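PDB 1IXL: hypothetical protein PH1136 from Pyrococcus horikoshii, which is of unknown function but adopts the hot-dog fold of the thioesterase superfamily and may hydrolyse acyl-CoA thioesters. Local coordinates for residues A[99-105]-A[117-123]. Residues are numbered along the deposited sequence; the frame is centred on the assembly and turned at random.
Sequences KKKIVEV and GKFYCYV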
loop_
_atom_site.group_PDB
_atom_site.type_symbol
_atom_site.label_atom_id
_atom_site.label_comp_id
_atom_site.label_asym_id
_atom_site.label_seq_id
_atom_site.Cartn_x
_atom_site.Cartn_y
_atom_site.Cartn_z
ATOM N N LYS A 99 9.423 -2.119 17.374
ATOM C CA LYS A 99 8.017 -1.813 17.179
ATOM C C LYS A 99 7.796 -0.839 16.036
ATOM O O LYS A 99 6.675 -0.674 15.575
ATOM C CB LYS A 99 7.404 -1.260 18.467
ATOM C CG LYS A 99 8.251 -0.229 19.213
ATOM C CD LYS A 99 9.582 -0.796 19.740
ATOM C CE LYS A 99 10.080 -0.018 20.954
ATOM N NZ LYS A 99 9.928 1.458 20.799
ATOM N N LYS A 100 8.861 -0.178 15.597
ATOM C CA LYS A 100 8.746 0.736 14.472
ATOM C C LYS A 100 9.399 0.054 13.286
ATOM O O LYS A 100 10.492 -0.521 13.410
ATOM C CB LYS A 100 9.449 2.074 14.722
ATOM C CG LYS A 100 9.166 3.075 13.582
ATOM C CD LYS A 100 9.764 4.469 13.788
ATOM C CE LYS A 100 11.173 4.563 13.217
ATOM N NZ LYS A 100 11.703 5.953 13.217
ATOM N N LYS A 101 8.727 0.129 12.137
ATOM C CA LYS A 101 9.206 -0.478 10.908
ATOM C C LYS A 101 9.218 0.557 9.778
ATOM O O LYS A 101 8.253 1.286 9.600
ATOM C CB LYS A 101 8.273 -1.623 10.521
ATOM C CG LYS A 101 7.926 -2.564 11.677
ATOM C CD LYS A 101 9.101 -3.468 12.016
ATOM C CE LYS A 101 8.736 -4.509 13.076
ATOM N NZ LYS A 101 7.524 -5.296 12.724
ATOM N N ILE A 102 10.315 0.640 9.037
ATOM C CA ILE A 102 10.381 1.571 7.911
ATOM C C ILE A 102 10.161 0.701 6.671
ATOM O O ILE A 102 10.893 -0.252 6.428
ATOM C CB ILE A 102 11.739 2.286 7.837
ATOM C CG1 ILE A 102 11.932 3.152 9.083
ATOM C CG2 ILE A 102 11.801 3.175 6.603
ATOM C CD1 ILE A 102 13.330 3.801 9.181
ATOM N N VAL A 103 9.128 1.016 5.902
ATOM C CA VAL A 103 8.798 0.216 4.730
ATOM C C VAL A 103 8.901 1.064 3.478
ATOM O O VAL A 103 8.386 2.174 3.439
ATOM C CB VAL A 103 7.365 -0.308 4.855
ATOM C CG1 VAL A 103 6.994 -1.146 3.642
ATOM C CG2 VAL A 103 7.235 -1.111 6.153
ATOM N N GLU A 104 9.586 0.556 2.466
ATOM C CA GLU A 104 9.696 1.297 1.223
ATOM C C GLU A 104 8.624 0.710 0.314
ATOM O O GLU A 104 8.403 -0.503 0.305
ATOM C CB GLU A 104 11.082 1.107 0.596
ATOM C CG GLU A 104 11.226 1.780 -0.764
ATOM C CD GLU A 104 12.655 1.769 -1.275
ATOM O OE1 GLU A 104 13.285 0.685 -1.235
ATOM O OE2 GLU A 104 13.141 2.839 -1.714
ATOM N N VAL A 105 7.929 1.560 -0.428
ATOM C CA VAL A 105 6.897 1.059 -1.321
ATOM C C VAL A 105 7.036 1.744 -2.671
ATOM O O VAL A 105 7.322 2.943 -2.761
ATOM C CB VAL A 105 5.454 1.351 -0.789
ATOM C CG1 VAL A 105 4.438 0.763 -1.733
ATOM C CG2 VAL A 105 5.251 0.768 0.602
ATOM N N GLY A 117 7.717 5.715 -2.078
ATOM C CA GLY A 117 7.638 6.336 -0.772
ATOM C C GLY A 117 8.170 5.513 0.367
ATOM O O GLY A 117 8.423 4.321 0.205
ATOM N N LYS A 118 8.369 6.175 1.504
ATOM C CA LYS A 118 8.821 5.528 2.722
ATOM C C LYS A 118 7.650 5.624 3.689
ATOM O O LYS A 118 7.082 6.703 3.869
ATOM C CB LYS A 118 10.025 6.247 3.323
ATOM C CG LYS A 118 11.322 6.001 2.580
ATOM C CD LYS A 118 12.524 6.205 3.502
ATOM C CE LYS A 118 13.806 6.328 2.684
ATOM N NZ LYS A 118 13.682 5.604 1.383
ATOM N N PHE A 119 7.272 4.500 4.282
ATOM C CA PHE A 119 6.161 4.466 5.223
ATOM C C PHE A 119 6.687 4.020 6.595
ATOM O O PHE A 119 7.291 2.949 6.721
ATOM C CB PHE A 119 5.078 3.510 4.708
ATOM C CG PHE A 119 4.427 3.978 3.427
ATOM C CD1 PHE A 119 5.145 4.005 2.236
ATOM C CD2 PHE A 119 3.127 4.472 3.436
ATOM C CE1 PHE A 119 4.567 4.533 1.060
ATOM C CE2 PHE A 119 2.546 4.993 2.281
ATOM C CZ PHE A 119 3.262 5.026 1.099
ATOM N N TYR A 120 6.467 4.861 7.603
ATOM C CA TYR A 120 6.918 4.608 8.973
ATOM C C TYR A 120 5.734 4.029 9.722
ATOM O O TYR A 120 4.772 4.738 10.052
ATOM C CB TYR A 120 7.420 5.914 9.613
ATOM C CG TYR A 120 8.521 6.575 8.811
ATOM C CD1 TYR A 120 8.261 7.106 7.551
ATOM C CD2 TYR A 120 9.833 6.637 9.294
ATOM C CE1 TYR A 120 9.267 7.678 6.788
ATOM C CE2 TYR A 120 10.848 7.205 8.538
ATOM C CZ TYR A 120 10.557 7.723 7.286
ATOM O OH TYR A 120 11.539 8.280 6.508
ATOM N N CYS A 121 5.831 2.725 9.974
ATOM C CA CYS A 121 4.784 1.940 10.601
ATOM C C CYS A 121 5.084 1.544 12.051
ATOM O O CYS A 121 6.244 1.318 12.424
ATOM C CB CYS A 121 4.555 0.671 9.765
ATOM S SG CYS A 121 4.572 0.956 7.943
ATOM N N TYR A 122 4.019 1.453 12.849
ATOM C CA TYR A 122 4.151 1.104 14.261
ATOM C C TYR A 122 3.269 -0.053 14.658
ATOM O O TYR A 122 2.073 -0.040 14.395
ATOM C CB TYR A 122 3.758 2.299 15.134
ATOM C CG TYR A 122 4.721 3.445 15.032
ATOM C CD1 TYR A 122 5.885 3.473 15.808
ATOM C CD2 TYR A 122 4.492 4.483 14.138
ATOM C CE1 TYR A 122 6.804 4.517 15.695
ATOM C CE2 TYR A 122 5.394 5.526 14.007
ATOM C CZ TYR A 122 6.548 5.541 14.784
ATOM O OH TYR A 122 7.455 6.553 14.619
ATOM N N VAL A 123 3.862 -1.039 15.315
ATOM C CA VAL A 123 3.103 -2.168 15.808
ATOM C C VAL A 123 2.801 -1.790 17.260
ATOM O O VAL A 123 3.715 -1.666 18.090
ATOM C CB VAL A 123 3.946 -3.446 15.733
ATOM C CG1 VAL A 123 3.177 -4.618 16.311
ATOM C CG2 VAL A 123 4.321 -3.715 14.270
#
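The Tyr122 ring stands obliquely beside the aliphatic chain of Lys100, the two side chains running the same way: CG of Lys100 lies 3.5 Å from Tyr122 CE1, and CD comes to 3.2 Å from Tyr122 OH. Lys100 reaches this position with CG anti to its backbone N (chi1 -173°) and the chain straight as far as CD. At the Tyr120 ring, Lys100 NZ sits at the edge, near the ring plane, while Ile102 CG1 approaches obliquely, 4.1 Å from Tyr120 CD2; beyond the pair, Tyr120 OH is hydrogen-bonded to Glu74 and the ring takes a cation-pi contact from Lys72. On the other face of the sheet, Val103 O meets the edge of the Phe119 ring in its plane, and Val105 CG2 comes in obliquely, 3.6 Å from Phe119 CD1, the two side chains crossing at about a right angle. Val103 CG2 lies 3.8 Å from Cys121 SG; from helix 48-63, Ala55 touches Val105 and Phe119, and Met60 touches Cys121. Seven backbone hydrogen bonds join the antiparallel strands; that from Phe119 N to Val103 O measures 2.7 Å, and the one from Gly117 N to Val105 O is the most bent (149°). Glu104 OE2 and Lys118 NZ stay 4.2 Å apart, too far for a salt bridge, though the opposite charges may still attract. With Tyr122 cut back to alanine, the methylenes of Lys100 would probably lose their aromatic neighbour, leaving the chain freer to turn. The chemistry thus divides by face: Lys100, Ile102, Glu104, Lys118, Tyr120 and Tyr122 on one; on the other Lys101, Val103, Val105, Phe119 and Cys121, mostly apolar with Lys101 the exception, and turned to the helix round which the hot-dog sheet wraps.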